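Local coordinates for lipoprotein (Actinomyces odontolyticus, PDB 3UP9), which probably binds methionine as a membrane-anchored substrate-binding lipoprotein of the NlpA family, its pocket holding selenomethionine in this crystal, at residues L204-D209 with D214-L219. Sequence-based numbering, arbitrary orientation.
Sequences LVWKGD and DAIAKL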
loop_
_atom_site.group_PDB
_atom_site.type_symbol
_atom_site.label_atom_id
_atom_site.label_comp_id
_atom_site.label_asym_id
_atom_site.label_seq_id
_atom_site.Cartn_x
_atom_site.Cartn_y
_atom_site.Cartn_z
ATOM N N LEU A 204 -0.524 5.793 9.706
ATOM C CA LEU A 204 -1.502 6.899 9.834
ATOM C C LEU A 204 -0.705 8.166 9.560
ATOM O O LEU A 204 0.406 8.305 10.082
ATOM C CB LEU A 204 -2.130 6.964 11.261
ATOM C CG LEU A 204 -3.225 8.016 11.439
ATOM C CD1 LEU A 204 -4.536 7.624 10.794
ATOM C CD2 LEU A 204 -3.465 8.232 12.923
ATOM N N VAL A 205 -1.212 9.047 8.700
ATOM C CA VAL A 205 -0.495 10.297 8.355
ATOM C C VAL A 205 -1.466 11.416 8.584
ATOM O O VAL A 205 -2.640 11.286 8.276
ATOM C CB VAL A 205 0.096 10.301 6.899
ATOM C CG1 VAL A 205 0.715 11.649 6.529
ATOM C CG2 VAL A 205 1.053 9.141 6.694
ATOM N N TRP A 206 -0.968 12.500 9.165
ATOM C CA TRP A 206 -1.725 13.722 9.358
ATOM C C TRP A 206 -0.834 14.948 9.099
ATOM O O TRP A 206 0.386 14.845 8.893
ATOM C CB TRP A 206 -2.353 13.714 10.763
ATOM C CG TRP A 206 -1.352 13.749 11.893
ATOM C CD1 TRP A 206 -0.856 14.882 12.535
ATOM C CD2 TRP A 206 -0.627 12.621 12.501
ATOM N NE1 TRP A 206 0.082 14.547 13.452
ATOM C CE2 TRP A 206 0.267 13.206 13.497
ATOM C CE3 TRP A 206 -0.604 11.219 12.304
ATOM C CZ2 TRP A 206 1.107 12.419 14.294
ATOM C CZ3 TRP A 206 0.249 10.445 13.104
ATOM C CH2 TRP A 206 1.091 11.040 14.071
ATOM N N LYS A 207 -1.429 16.130 9.090
ATOM C CA LYS A 207 -0.697 17.345 8.729
ATOM C C LYS A 207 -0.129 17.930 10.019
ATOM O O LYS A 207 -0.826 17.955 11.038
ATOM C CB LYS A 207 -1.630 18.331 8.028
ATOM C CG LYS A 207 -0.951 19.383 7.183
ATOM C CD LYS A 207 -1.971 20.000 6.250
ATOM C CE LYS A 207 -1.685 21.462 5.955
ATOM N NZ LYS A 207 -1.045 21.600 4.629
ATOM N N GLY A 208 1.131 18.396 9.969
ATOM C CA GLY A 208 1.839 18.901 11.140
ATOM C C GLY A 208 1.106 19.932 11.990
ATOM O O GLY A 208 1.209 19.934 13.236
ATOM N N ASP A 209 0.342 20.798 11.331
ATOM C CA ASP A 209 -0.409 21.801 12.059
ATOM C C ASP A 209 -1.862 21.394 12.446
ATOM O O ASP A 209 -2.630 22.250 12.706
ATOM C CB ASP A 209 -0.421 23.108 11.242
ATOM C CG ASP A 209 -1.123 22.952 9.873
ATOM O OD1 ASP A 209 -1.612 21.869 9.536
ATOM O OD2 ASP A 209 -1.156 23.911 9.110
ATOM N N ASP A 214 -4.822 15.779 19.723
ATOM C CA ASP A 214 -5.275 14.870 20.783
ATOM C C ASP A 214 -6.086 13.718 20.255
ATOM O O ASP A 214 -5.811 12.572 20.611
ATOM C CB ASP A 214 -6.092 15.569 21.834
ATOM C CG ASP A 214 -5.271 16.490 22.678
ATOM O OD1 ASP A 214 -4.051 16.564 22.484
ATOM O OD2 ASP A 214 -5.855 17.164 23.545
ATOM N N ALA A 215 -7.071 14.024 19.410
ATOM C CA ALA A 215 -7.943 13.009 18.817
ATOM C C ALA A 215 -7.147 12.007 17.922
ATOM O O ALA A 215 -7.339 10.784 18.014
ATOM C CB ALA A 215 -9.103 13.686 18.051
ATOM N N ILE A 216 -6.255 12.525 17.071
ATOM C CA ILE A 216 -5.409 11.691 16.153
ATOM C C ILE A 216 -4.471 10.754 16.942
ATOM O O ILE A 216 -4.299 9.622 16.581
ATOM C CB ILE A 216 -4.604 12.589 15.196
ATOM C CG1 ILE A 216 -5.535 13.217 14.164
ATOM C CG2 ILE A 216 -3.539 11.812 14.497
ATOM C CD1 ILE A 216 -5.091 14.554 13.639
ATOM N N ALA A 217 -3.901 11.232 18.045
ATOM C CA ALA A 217 -3.081 10.372 18.953
ATOM C C ALA A 217 -3.946 9.262 19.563
ATOM O O ALA A 217 -3.451 8.153 19.778
ATOM C CB ALA A 217 -2.392 11.183 20.047
ATOM N N LYS A 218 -5.238 9.526 19.813
ATOM C CA LYS A 218 -6.139 8.424 20.254
ATOM C C LYS A 218 -6.354 7.352 19.139
ATOM O O LYS A 218 -6.249 6.179 19.418
ATOM C CB LYS A 218 -7.466 8.941 20.846
ATOM C CG LYS A 218 -7.347 9.607 22.230
ATOM C CD LYS A 218 -8.607 10.405 22.642
ATOM C CE LYS A 218 -8.425 11.044 24.016
ATOM N NZ LYS A 218 -9.704 11.234 24.753
ATOM N N LEU A 219 -6.582 7.772 17.893
ATOM C CA LEU A 219 -6.728 6.866 16.764
ATOM C C LEU A 219 -5.434 6.080 16.542
ATOM O O LEU A 219 -5.446 4.828 16.364
ATOM C CB LEU A 219 -7.154 7.652 15.487
ATOM C CG LEU A 219 -7.253 6.879 14.174
ATOM C CD1 LEU A 219 -8.199 5.714 14.368
ATOM C CD2 LEU A 219 -7.666 7.798 13.027
#
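W206 carries CG between its backbone N and carbonyl carbon (chi1 65°), which lays the indole broadside to I216, while I216 puts CG2 anti to its own backbone N, and this torsion carries the methyl over one ring face. The pair joins strand 201-207 to helix 213-223 in one lobe of the type 2 periplasmic-binding-protein fold; the chain turns back through a short connection, and the axes of 204-207 and 214-219 run almost antiparallel (173°), 10.1 Å apart at closest approach. In this CH-pi contact I216 CG2 stands 4.0 Å from the centroid of the W206 six-membered ring, 26° off its normal. It is displaced toward the CD2-CE3 bond, with W206 CD2 at 3.6 Å. The other branch, I216 CD1, reaches back to W206 CB at 4.1 Å. L204, two residues earlier on the same side of the strand, extends the apolar seam: its CD2 meets I216 CG2 at 3.9 Å, so this one methyl serves both strand residues. The same helix face packs on strand 7-13, I216 on L9 and L219 on V11, whereas V205 points to the other side of the sheet and touches F79 and A81 of the adjacent strand. The bound selenomethionine lies about 13 Å from the L204 side chain. One turn beyond I216, L219 CD2 touches L204 CD1 at 3.8 Å, methyl to methyl.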